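Local coordinates for protein thymidylate synthase (Enterobacteria phage T4, PDB 1TIS) that catalyses the reductive methylation of dUMP to dTMP, with 5,10-methylenetetrahydrofolate as carbon donor and reductant, leaving dihydrofolate, at residues W173-V178 against P185-S190; D179-L184 against E224-I229; P107-Q112 against P155-Y160. All coordinates share one frame; numbering follows the deposited sequence.

Contact 1 of 3, residues W173-V178 against P185-S190. With PO4 (phosphate ion), chain B.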
loop_
_atom_site.group_PDB
_atom_site.type_symbol
_atom_site.label_atom_id
_atom_site.label_comp_id
_atom_site.label_asym_id
_atom_site.label_seq_id
_atom_site.Cartn_x
_atom_site.Cartn_y
_atom_site.Cartn_z
ATOM N N TRP A 173 -6.310 -1.299 3.726
ATOM C CA TRP A 173 -5.516 -2.355 3.136
ATOM C C TRP A 173 -5.113 -1.981 1.744
ATOM O O TRP A 173 -5.728 -1.105 1.096
ATOM C CB TRP A 173 -6.264 -3.724 3.062
ATOM C CG TRP A 173 -7.781 -3.721 2.956
ATOM C CD1 TRP A 173 -8.644 -2.966 3.741
ATOM C CD2 TRP A 173 -8.458 -4.422 2.032
ATOM N NE1 TRP A 173 -9.863 -3.173 3.295
ATOM C CE2 TRP A 173 -9.783 -4.036 2.276
ATOM C CE3 TRP A 173 -8.085 -5.294 1.055
ATOM C CZ2 TRP A 173 -10.821 -4.515 1.528
ATOM C CZ3 TRP A 173 -9.126 -5.778 0.298
ATOM C CH2 TRP A 173 -10.460 -5.395 0.527
ATOM N N TYR A 174 -4.037 -2.611 1.309
ATOM C CA TYR A 174 -3.688 -2.490 -0.104
ATOM C C TYR A 174 -3.788 -3.919 -0.648
ATOM O O TYR A 174 -3.347 -4.870 0.009
ATOM C CB TYR A 174 -2.295 -1.930 -0.233
ATOM C CG TYR A 174 -1.889 -1.685 -1.656
ATOM C CD1 TYR A 174 -1.552 -2.753 -2.480
ATOM C CD2 TYR A 174 -1.851 -0.386 -2.096
ATOM C CE1 TYR A 174 -1.168 -2.516 -3.779
ATOM C CE2 TYR A 174 -1.455 -0.143 -3.391
ATOM C CZ TYR A 174 -1.122 -1.208 -4.201
ATOM O OH TYR A 174 -0.706 -0.948 -5.465
ATOM N N GLN A 175 -4.431 -4.123 -1.783
ATOM C CA GLN A 175 -4.573 -5.463 -2.342
ATOM C C GLN A 175 -4.004 -5.399 -3.743
ATOM O O GLN A 175 -4.317 -4.493 -4.524
ATOM C CB GLN A 175 -6.027 -5.855 -2.390
ATOM C CG GLN A 175 -6.271 -7.209 -2.990
ATOM C CD GLN A 175 -6.967 -8.132 -2.021
ATOM O OE1 GLN A 175 -6.368 -9.074 -1.496
ATOM N NE2 GLN A 175 -8.217 -7.926 -1.662
ATOM N N ARG A 176 -3.144 -6.354 -4.043
ATOM C CA ARG A 176 -2.453 -6.459 -5.305
ATOM C C ARG A 176 -3.369 -6.719 -6.488
ATOM O O ARG A 176 -3.259 -6.026 -7.510
ATOM C CB ARG A 176 -1.448 -7.579 -5.221
ATOM C CG ARG A 176 -0.419 -7.507 -6.309
ATOM C CD ARG A 176 0.398 -8.752 -6.260
ATOM N NE ARG A 176 -0.335 -9.978 -6.488
ATOM C CZ ARG A 176 -0.258 -10.930 -5.570
ATOM N NH1 ARG A 176 0.468 -10.759 -4.459
ATOM N NH2 ARG A 176 -0.901 -12.067 -5.757
ATOM N N SER A 177 -4.220 -7.748 -6.414
ATOM C CA SER A 177 -5.143 -8.042 -7.506
ATOM C C SER A 177 -6.449 -8.390 -6.799
ATOM O O SER A 177 -6.408 -9.011 -5.723
ATOM C CB SER A 177 -4.626 -9.238 -8.344
ATOM O OG SER A 177 -4.898 -9.122 -9.750
ATOM N N VAL A 178 -7.598 -7.939 -7.315
ATOM C CA VAL A 178 -8.852 -8.292 -6.690
ATOM C C VAL A 178 -9.815 -8.818 -7.707
ATOM O O VAL A 178 -9.825 -8.368 -8.853
ATOM C CB VAL A 178 -9.604 -7.144 -6.035
ATOM C CG1 VAL A 178 -9.922 -7.720 -4.662
ATOM C CG2 VAL A 178 -8.879 -5.797 -6.008
ATOM N N PRO A 185 -15.983 -8.930 -2.027
ATOM C CA PRO A 185 -16.851 -9.250 -0.882
ATOM C C PRO A 185 -16.265 -9.975 0.344
ATOM O O PRO A 185 -16.414 -9.450 1.469
ATOM C CB PRO A 185 -17.965 -9.960 -1.562
ATOM C CG PRO A 185 -18.171 -8.997 -2.721
ATOM C CD PRO A 185 -16.773 -8.834 -3.256
ATOM N N PHE A 186 -15.517 -11.089 0.193
ATOM C CA PHE A 186 -14.907 -11.782 1.331
ATOM C C PHE A 186 -13.870 -10.872 1.998
ATOM O O PHE A 186 -13.653 -10.930 3.213
ATOM C CB PHE A 186 -14.298 -13.059 0.792
ATOM C CG PHE A 186 -13.685 -14.114 1.747
ATOM C CD1 PHE A 186 -12.345 -14.006 2.175
ATOM C CD2 PHE A 186 -14.403 -15.268 2.084
ATOM C CE1 PHE A 186 -11.745 -15.024 2.907
ATOM C CE2 PHE A 186 -13.799 -16.281 2.813
ATOM C CZ PHE A 186 -12.478 -16.159 3.219
ATOM N N ASN A 187 -13.213 -9.959 1.271
ATOM C CA ASN A 187 -12.248 -9.023 1.856
ATOM C C ASN A 187 -12.755 -7.802 2.574
ATOM O O ASN A 187 -12.147 -7.408 3.566
ATOM C CB ASN A 187 -11.315 -8.552 0.820
ATOM C CG ASN A 187 -10.330 -9.651 0.581
ATOM O OD1 ASN A 187 -10.008 -10.004 -0.559
ATOM N ND2 ASN A 187 -9.819 -10.223 1.672
ATOM N N ILE A 188 -13.849 -7.192 2.129
ATOM C CA ILE A 188 -14.507 -6.092 2.817
ATOM C C ILE A 188 -14.759 -6.621 4.244
ATOM O O ILE A 188 -14.235 -6.105 5.237
ATOM C CB ILE A 188 -15.871 -5.736 2.059
ATOM C CG1 ILE A 188 -15.723 -5.329 0.561
ATOM C CG2 ILE A 188 -16.445 -4.507 2.755
ATOM C CD1 ILE A 188 -17.017 -5.035 -0.261
ATOM N N ALA A 189 -15.479 -7.757 4.344
ATOM C CA ALA A 189 -15.817 -8.373 5.619
ATOM C C ALA A 189 -14.555 -8.664 6.458
ATOM O O ALA A 189 -14.499 -8.080 7.546
ATOM C CB ALA A 189 -16.626 -9.676 5.372
ATOM N N SER A 190 -13.510 -9.430 6.049
ATOM C CA SER A 190 -12.331 -9.719 6.863
ATOM C C SER A 190 -11.718 -8.521 7.555
ATOM O O SER A 190 -11.592 -8.575 8.786
ATOM C CB SER A 190 -11.279 -10.383 6.004
ATOM O OG SER A 190 -10.917 -11.697 6.449
HETATM P P PO4 B . -2.278 -13.248 -8.772
HETATM O O1 PO4 B . -2.216 -14.558 -9.706
HETATM O O2 PO4 B . -3.563 -12.575 -9.103
HETATM O O3 PO4 B . -1.065 -12.492 -9.186
HETATM O O4 PO4 B . -2.237 -13.875 -7.441
#

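Contact 2 of 3, residues D179-L184 against E224-I229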
loop_
_atom_site.group_PDB
_atom_site.type_symbol
_atom_site.label_atom_id
_atom_site.label_comp_id
_atom_site.label_asym_id
_atom_site.label_seq_id
_atom_site.Cartn_x
_atom_site.Cartn_y
_atom_site.Cartn_z
ATOM N N ASP A 179 -10.640 -9.778 -7.329
ATOM C CA ASP A 179 -11.675 -10.277 -8.215
ATOM C C ASP A 179 -12.932 -9.596 -7.713
ATOM O O ASP A 179 -13.597 -10.189 -6.860
ATOM C CB ASP A 179 -11.799 -11.817 -8.080
ATOM C CG ASP A 179 -12.808 -12.483 -9.025
ATOM O OD1 ASP A 179 -13.750 -11.810 -9.475
ATOM O OD2 ASP A 179 -12.637 -13.683 -9.306
ATOM N N VAL A 180 -13.335 -8.425 -8.181
ATOM C CA VAL A 180 -14.532 -7.775 -7.629
ATOM C C VAL A 180 -15.767 -8.649 -7.641
ATOM O O VAL A 180 -16.460 -8.648 -6.648
ATOM C CB VAL A 180 -14.901 -6.536 -8.368
ATOM C CG1 VAL A 180 -15.852 -5.759 -7.534
ATOM C CG2 VAL A 180 -13.719 -5.639 -8.532
ATOM N N PHE A 181 -15.964 -9.468 -8.684
ATOM C CA PHE A 181 -17.075 -10.409 -8.829
ATOM C C PHE A 181 -17.111 -11.271 -7.556
ATOM O O PHE A 181 -18.014 -11.174 -6.719
ATOM C CB PHE A 181 -16.760 -11.204 -10.119
ATOM C CG PHE A 181 -17.761 -11.956 -11.024
ATOM C CD1 PHE A 181 -19.090 -12.222 -10.702
ATOM C CD2 PHE A 181 -17.273 -12.410 -12.261
ATOM C CE1 PHE A 181 -19.884 -12.908 -11.616
ATOM C CE2 PHE A 181 -18.083 -13.090 -13.162
ATOM C CZ PHE A 181 -19.398 -13.340 -12.844
ATOM N N LEU A 182 -16.054 -12.045 -7.296
ATOM C CA LEU A 182 -16.121 -13.006 -6.206
ATOM C C LEU A 182 -14.987 -12.989 -5.218
ATOM O O LEU A 182 -14.661 -13.998 -4.600
ATOM C CB LEU A 182 -16.256 -14.391 -6.830
ATOM C CG LEU A 182 -17.595 -15.061 -6.649
ATOM C CD1 LEU A 182 -17.653 -16.275 -7.517
ATOM C CD2 LEU A 182 -17.785 -15.469 -5.209
ATOM N N GLY A 183 -14.364 -11.854 -5.034
ATOM C CA GLY A 183 -13.239 -11.781 -4.117
ATOM C C GLY A 183 -13.498 -10.724 -3.067
ATOM O O GLY A 183 -13.765 -10.981 -1.884
ATOM N N LEU A 184 -13.580 -9.517 -3.630
ATOM C CA LEU A 184 -13.704 -8.290 -2.882
ATOM C C LEU A 184 -14.787 -8.367 -1.849
ATOM O O LEU A 184 -14.480 -7.918 -0.745
ATOM C CB LEU A 184 -13.966 -7.104 -3.810
ATOM C CG LEU A 184 -13.803 -5.677 -3.306
ATOM C CD1 LEU A 184 -12.465 -5.539 -2.549
ATOM C CD2 LEU A 184 -13.991 -4.721 -4.519
ATOM N N GLU A 224 -23.384 -11.274 -16.969
ATOM C CA GLU A 224 -24.789 -11.136 -16.642
ATOM C C GLU A 224 -25.203 -12.208 -15.654
ATOM O O GLU A 224 -25.584 -13.345 -15.964
ATOM C CB GLU A 224 -25.607 -11.225 -17.919
ATOM C CG GLU A 224 -25.383 -9.955 -18.710
ATOM C CD GLU A 224 -25.042 -10.152 -20.174
ATOM O OE1 GLU A 224 -25.967 -10.430 -20.943
ATOM O OE2 GLU A 224 -23.864 -10.011 -20.530
ATOM N N GLN A 225 -24.976 -11.712 -14.448
ATOM C CA GLN A 225 -25.276 -12.326 -13.171
ATOM C C GLN A 225 -24.531 -11.381 -12.237
ATOM O O GLN A 225 -25.097 -11.031 -11.206
ATOM C CB GLN A 225 -24.742 -13.768 -13.056
ATOM C CG GLN A 225 -23.518 -14.092 -12.216
ATOM C CD GLN A 225 -22.841 -15.345 -12.730
ATOM O OE1 GLN A 225 -22.592 -15.483 -13.933
ATOM N NE2 GLN A 225 -22.574 -16.314 -11.859
ATOM N N CYS A 226 -23.314 -10.901 -12.576
ATOM C CA CYS A 226 -22.647 -9.879 -11.779
ATOM C C CYS A 226 -23.446 -8.637 -12.046
ATOM O O CYS A 226 -23.883 -8.021 -11.080
ATOM C CB CYS A 226 -21.233 -9.526 -12.187
ATOM S SG CYS A 226 -20.580 -8.193 -11.131
ATOM N N LYS A 227 -23.737 -8.309 -13.324
ATOM C CA LYS A 227 -24.560 -7.138 -13.687
ATOM C C LYS A 227 -25.726 -6.834 -12.725
ATOM O O LYS A 227 -25.834 -5.730 -12.189
ATOM C CB LYS A 227 -25.120 -7.310 -15.137
ATOM C CG LYS A 227 -24.046 -7.048 -16.206
ATOM C CD LYS A 227 -24.559 -6.776 -17.632
ATOM C CE LYS A 227 -23.363 -6.528 -18.579
ATOM N NZ LYS A 227 -23.738 -6.438 -19.984
ATOM N N GLU A 228 -26.448 -7.899 -12.362
ATOM C CA GLU A 228 -27.601 -7.862 -11.489
ATOM C C GLU A 228 -27.444 -7.082 -10.191
ATOM O O GLU A 228 -28.423 -6.561 -9.639
ATOM C CB GLU A 228 -28.012 -9.270 -11.120
ATOM C CG GLU A 228 -28.059 -10.303 -12.241
ATOM C CD GLU A 228 -28.792 -9.938 -13.513
ATOM O OE1 GLU A 228 -29.890 -9.386 -13.461
ATOM O OE2 GLU A 228 -28.249 -10.230 -14.568
ATOM N N ILE A 229 -26.217 -6.946 -9.708
ATOM C CA ILE A 229 -25.947 -6.249 -8.455
ATOM C C ILE A 229 -25.957 -4.721 -8.640
ATOM O O ILE A 229 -25.537 -3.944 -7.772
ATOM C CB ILE A 229 -24.566 -6.745 -7.882
ATOM C CG1 ILE A 229 -24.439 -8.274 -8.008
ATOM C CG2 ILE A 229 -24.426 -6.354 -6.411
ATOM C CD1 ILE A 229 -25.636 -9.192 -7.646
#

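Contact 3 of 3, residues P107-Q112 against P155-Y160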
loop_
_atom_site.group_PDB
_atom_site.type_symbol
_atom_site.label_atom_id
_atom_site.label_comp_id
_atom_site.label_asym_id
_atom_site.label_seq_id
_atom_site.Cartn_x
_atom_site.Cartn_y
_atom_site.Cartn_z
ATOM N N PRO A 107 5.154 -20.153 4.242
ATOM C CA PRO A 107 5.051 -18.991 5.113
ATOM C C PRO A 107 4.029 -17.896 4.814
ATOM O O PRO A 107 4.337 -16.698 4.685
ATOM C CB PRO A 107 6.488 -18.506 5.145
ATOM C CG PRO A 107 7.141 -18.977 3.898
ATOM C CD PRO A 107 6.514 -20.353 3.795
ATOM N N ILE A 108 2.788 -18.371 4.841
ATOM C CA ILE A 108 1.569 -17.658 4.497
ATOM C C ILE A 108 1.302 -16.532 5.472
ATOM O O ILE A 108 1.904 -16.531 6.545
ATOM C CB ILE A 108 0.477 -18.785 4.464
ATOM C CG1 ILE A 108 0.683 -19.622 3.213
ATOM C CG2 ILE A 108 -0.912 -18.277 4.370
ATOM C CD1 ILE A 108 0.837 -18.757 1.934
ATOM N N TYR A 109 0.436 -15.577 5.082
ATOM C CA TYR A 109 -0.077 -14.463 5.918
ATOM C C TYR A 109 0.065 -14.666 7.427
ATOM O O TYR A 109 0.873 -13.962 8.014
ATOM C CB TYR A 109 -1.603 -14.157 5.771
ATOM C CG TYR A 109 -2.246 -13.873 4.429
ATOM C CD1 TYR A 109 -2.516 -14.936 3.628
ATOM C CD2 TYR A 109 -2.564 -12.606 4.007
ATOM C CE1 TYR A 109 -3.103 -14.764 2.394
ATOM C CE2 TYR A 109 -3.155 -12.425 2.773
ATOM C CZ TYR A 109 -3.424 -13.510 1.963
ATOM O OH TYR A 109 -4.008 -13.397 0.710
ATOM N N GLY A 110 -0.623 -15.631 8.057
ATOM C CA GLY A 110 -0.564 -15.799 9.491
ATOM C C GLY A 110 0.842 -15.724 10.061
ATOM O O GLY A 110 1.102 -14.895 10.945
ATOM N N LYS A 111 1.752 -16.543 9.517
ATOM C CA LYS A 111 3.137 -16.460 9.929
ATOM C C LYS A 111 3.670 -15.039 9.677
ATOM O O LYS A 111 4.096 -14.436 10.661
ATOM C CB LYS A 111 3.929 -17.539 9.186
ATOM C CG LYS A 111 5.324 -17.267 8.669
ATOM C CD LYS A 111 6.457 -17.058 9.613
ATOM C CE LYS A 111 7.349 -16.081 8.851
ATOM N NZ LYS A 111 8.652 -15.906 9.470
ATOM N N GLN A 112 3.601 -14.356 8.519
ATOM C CA GLN A 112 4.112 -12.984 8.420
ATOM C C GLN A 112 3.373 -12.041 9.354
ATOM O O GLN A 112 3.857 -10.930 9.559
ATOM C CB GLN A 112 3.965 -12.372 7.069
ATOM C CG GLN A 112 4.462 -13.316 6.017
ATOM C CD GLN A 112 5.950 -13.497 6.031
ATOM O OE1 GLN A 112 6.694 -12.692 6.579
ATOM N NE2 GLN A 112 6.432 -14.553 5.408
ATOM N N PRO A 155 0.562 -13.185 -0.887
ATOM C CA PRO A 155 -0.665 -12.587 -0.355
ATOM C C PRO A 155 -1.318 -11.696 -1.380
ATOM O O PRO A 155 -0.576 -11.048 -2.092
ATOM C CB PRO A 155 -0.222 -11.822 0.872
ATOM C CG PRO A 155 1.033 -12.537 1.280
ATOM C CD PRO A 155 1.693 -12.754 -0.083
ATOM N N CYS A 156 -2.626 -11.660 -1.594
ATOM C CA CYS A 156 -3.157 -10.624 -2.478
ATOM C C CYS A 156 -3.348 -9.415 -1.563
ATOM O O CYS A 156 -3.069 -8.279 -1.972
ATOM C CB CYS A 156 -4.515 -11.004 -3.126
ATOM S SG CYS A 156 -4.488 -12.383 -4.311
ATOM N N HIS A 157 -3.786 -9.603 -0.306
ATOM C CA HIS A 157 -3.889 -8.466 0.596
ATOM C C HIS A 157 -2.577 -8.432 1.400
ATOM O O HIS A 157 -2.288 -9.329 2.214
ATOM C CB HIS A 157 -5.131 -8.593 1.518
ATOM C CG HIS A 157 -5.627 -9.949 2.016
ATOM N ND1 HIS A 157 -6.219 -10.876 1.297
ATOM C CD2 HIS A 157 -5.597 -10.412 3.319
ATOM C CE1 HIS A 157 -6.541 -11.866 2.107
ATOM N NE2 HIS A 157 -6.170 -11.594 3.317
ATOM N N MET A 158 -1.747 -7.406 1.167
ATOM C CA MET A 158 -0.405 -7.394 1.718
ATOM C C MET A 158 0.008 -6.354 2.719
ATOM O O MET A 158 1.051 -6.497 3.345
ATOM C CB MET A 158 0.567 -7.317 0.592
ATOM C CG MET A 158 0.413 -6.038 -0.208
ATOM S SD MET A 158 1.355 -6.252 -1.739
ATOM C CE MET A 158 0.122 -7.382 -2.305
ATOM N N PHE A 159 -0.790 -5.337 2.931
ATOM C CA PHE A 159 -0.357 -4.195 3.683
ATOM C C PHE A 159 -1.533 -3.632 4.420
ATOM O O PHE A 159 -2.649 -3.946 3.984
ATOM C CB PHE A 159 0.127 -3.276 2.665
ATOM C CG PHE A 159 1.364 -2.567 3.043
ATOM C CD1 PHE A 159 2.493 -3.308 3.347
ATOM C CD2 PHE A 159 1.343 -1.198 3.036
ATOM C CE1 PHE A 159 3.661 -2.658 3.658
ATOM C CE2 PHE A 159 2.513 -0.549 3.347
ATOM C CZ PHE A 159 3.657 -1.275 3.654
ATOM N N TYR A 160 -1.324 -2.832 5.482
ATOM C CA TYR A 160 -2.386 -2.028 6.106
ATOM C C TYR A 160 -1.868 -1.098 7.166
ATOM O O TYR A 160 -0.861 -1.369 7.823
ATOM C CB TYR A 160 -3.550 -2.832 6.747
ATOM C CG TYR A 160 -3.403 -3.996 7.697
ATOM C CD1 TYR A 160 -3.246 -3.737 9.044
ATOM C CD2 TYR A 160 -3.538 -5.309 7.250
ATOM C CE1 TYR A 160 -3.232 -4.762 9.959
ATOM C CE2 TYR A 160 -3.529 -6.350 8.174
ATOM C CZ TYR A 160 -3.371 -6.056 9.523
ATOM O OH TYR A 160 -3.295 -7.067 10.467
#

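Contact 1 of 3, residues W173-V178 against P185-S190
Asn187, in the first turn of helix 184-202, does most of the touching here, and it serves two strand residues with different parts of one short side chain. Its CB lies against the six-membered ring of Trp173, 3.3 Å from CH2, in an oblique approach that leaves ring and amide planes strongly inclined to each other. Beyond CB the character of the contact becomes polar: OD1 accepts a hydrogen bond from Gln175 NE2 at 3.0 Å, with an N-H...O angle of 149°. The donor sits well above the carbonyl plane of Asn187, away from the lone-pair directions, and the two side chains cross at about a right angle. Gln175 can deliver its NE2 because CG lies anti to the backbone N (chi1 178°) and the chain then bends at chi2; its OE1 has a weak hydrogen bond to His157 ND1. One residue on, Ile188 directs its CB away from the strand and contributes backbone instead, its N lying 4.1 Å from Trp173 CZ2. Ser190, two residues later, packs on helix 53-64, while Tyr191 stacks on the Trp173 ring. The axes of the short segments 173-175 and 185-190 run nearly antiparallel, at 160°, with a closest approach of 11.3 Å. At the corner that ends this run of strand, Arg176 points to a phosphate ion: its NH2 donates to O4 at 2.8 Å, from the edge of the guanidinium, and Arg137 of the second subunit binds the same ion. The phosphate probably comes from the crystallisation liquor, yet it lies among residues that, by similarity, bind dUMP. The whole is the first half of a beta-alpha-beta unit, strand 168-179, helix 184-202 and parallel strand 205-219, with the probable nucleotide site at the strand-to-helix end.

Contact 2 of 3, residues D179-L184 against E224-I229
Phe181 spans from one surface loop to another, and Cys226 and Gln225 receive its ring. Its CG stands anti to the backbone N (chi1 -157°), and from CB the side chain leads across to the 224-229 loop. CD1 is the first ring atom to arrive, 3.8 Å from Cys226 CB. The next atom, CE1, is shared: it lies 3.7 Å from the same CB and 3.9 Å from Gln225 CG, which comes to the ring edge near its plane. Cys226 SG adds an oblique sulfur-aromatic contact, 5.0 Å from the centroid of the Phe181 ring. Phe181 is carried by the connection between strand 168-179 and helix 184-202, where an Asx motif shapes the chain: Asp179 OD1 accepts from Leu182 N at 3.2 Å, three residues on, the N-H arriving from above the carboxylate plane. Gly183 then occupies the N-cap of the helix. By similarity, Asp179 helps bind both the folate and a dUMP shared between the subunits. At the tip of Phe181, CZ comes 4.0 Å from Gln225 CD; the amide plane stands almost perpendicular to the ring, at 87°, and the side chains cross at about a right angle.

Contact 3 of 3, residues P107-Q112 against P155-Y160
Tyr109 gathers three consecutive residues, Pro155, Cys156 and His157, around its ring and hydroxyl. Pro155 CB sits over one face of the ring, 4.0 Å from its centroid, in a CH-pi contact. His157 presents a face of its own: Tyr109 CE2 lies above the imidazole, offset toward the rim and 3.2 Å from NE2, with the two ring planes inclined by 33°, an oblique pairing. From the residue between them in sequence, the backbone N of Cys156 donates to Tyr109 OH at 3.2 Å, with an N-H...O angle of 150°. The tyrosine reaches this spot from the 107-112 segment, its CG placed beside the backbone N and anti to the carbonyl carbon (chi1 -54°). In the next shell Phe62 stacks on Tyr109, and the side chain of Asn187 packs on His157. Further out, Gln112 NE2 donates to Pro107 O at 3.1 Å, along a lone pair in the carbonyl plane, tying the helix back to the loop that precedes it. Cys156 is by similarity the nucleophile that attacks dUMP, so a phenol hydrogen-bonded to its backbone N, beside packing on both chain neighbours, probably helps fix where the thiol projects.

Overall arrangement
Contacts 1 and 3 are joined through neighbouring strands of one sheet, their centres 12 Å apart: Arg176 N lies 2.8 Å from Cys156 O, probably hydrogen-bonded. His157 is common ground, since it meets Tyr109 in contact 3 and packs on Asn187 of contact 1. Contacts 1 and 3 both line the presumed dUMP site, where the Cys156 side chain comes to about 4 Å from the bound phosphate, and both also touch the second subunit. Contact 2 continues the chain of contact 1 outward, their centres 14 Å apart, with Trp173 CH2 packing 3.7 Å from Leu184 CD1. It stays clear of contact 3, the nearest atoms being about 7 Å apart.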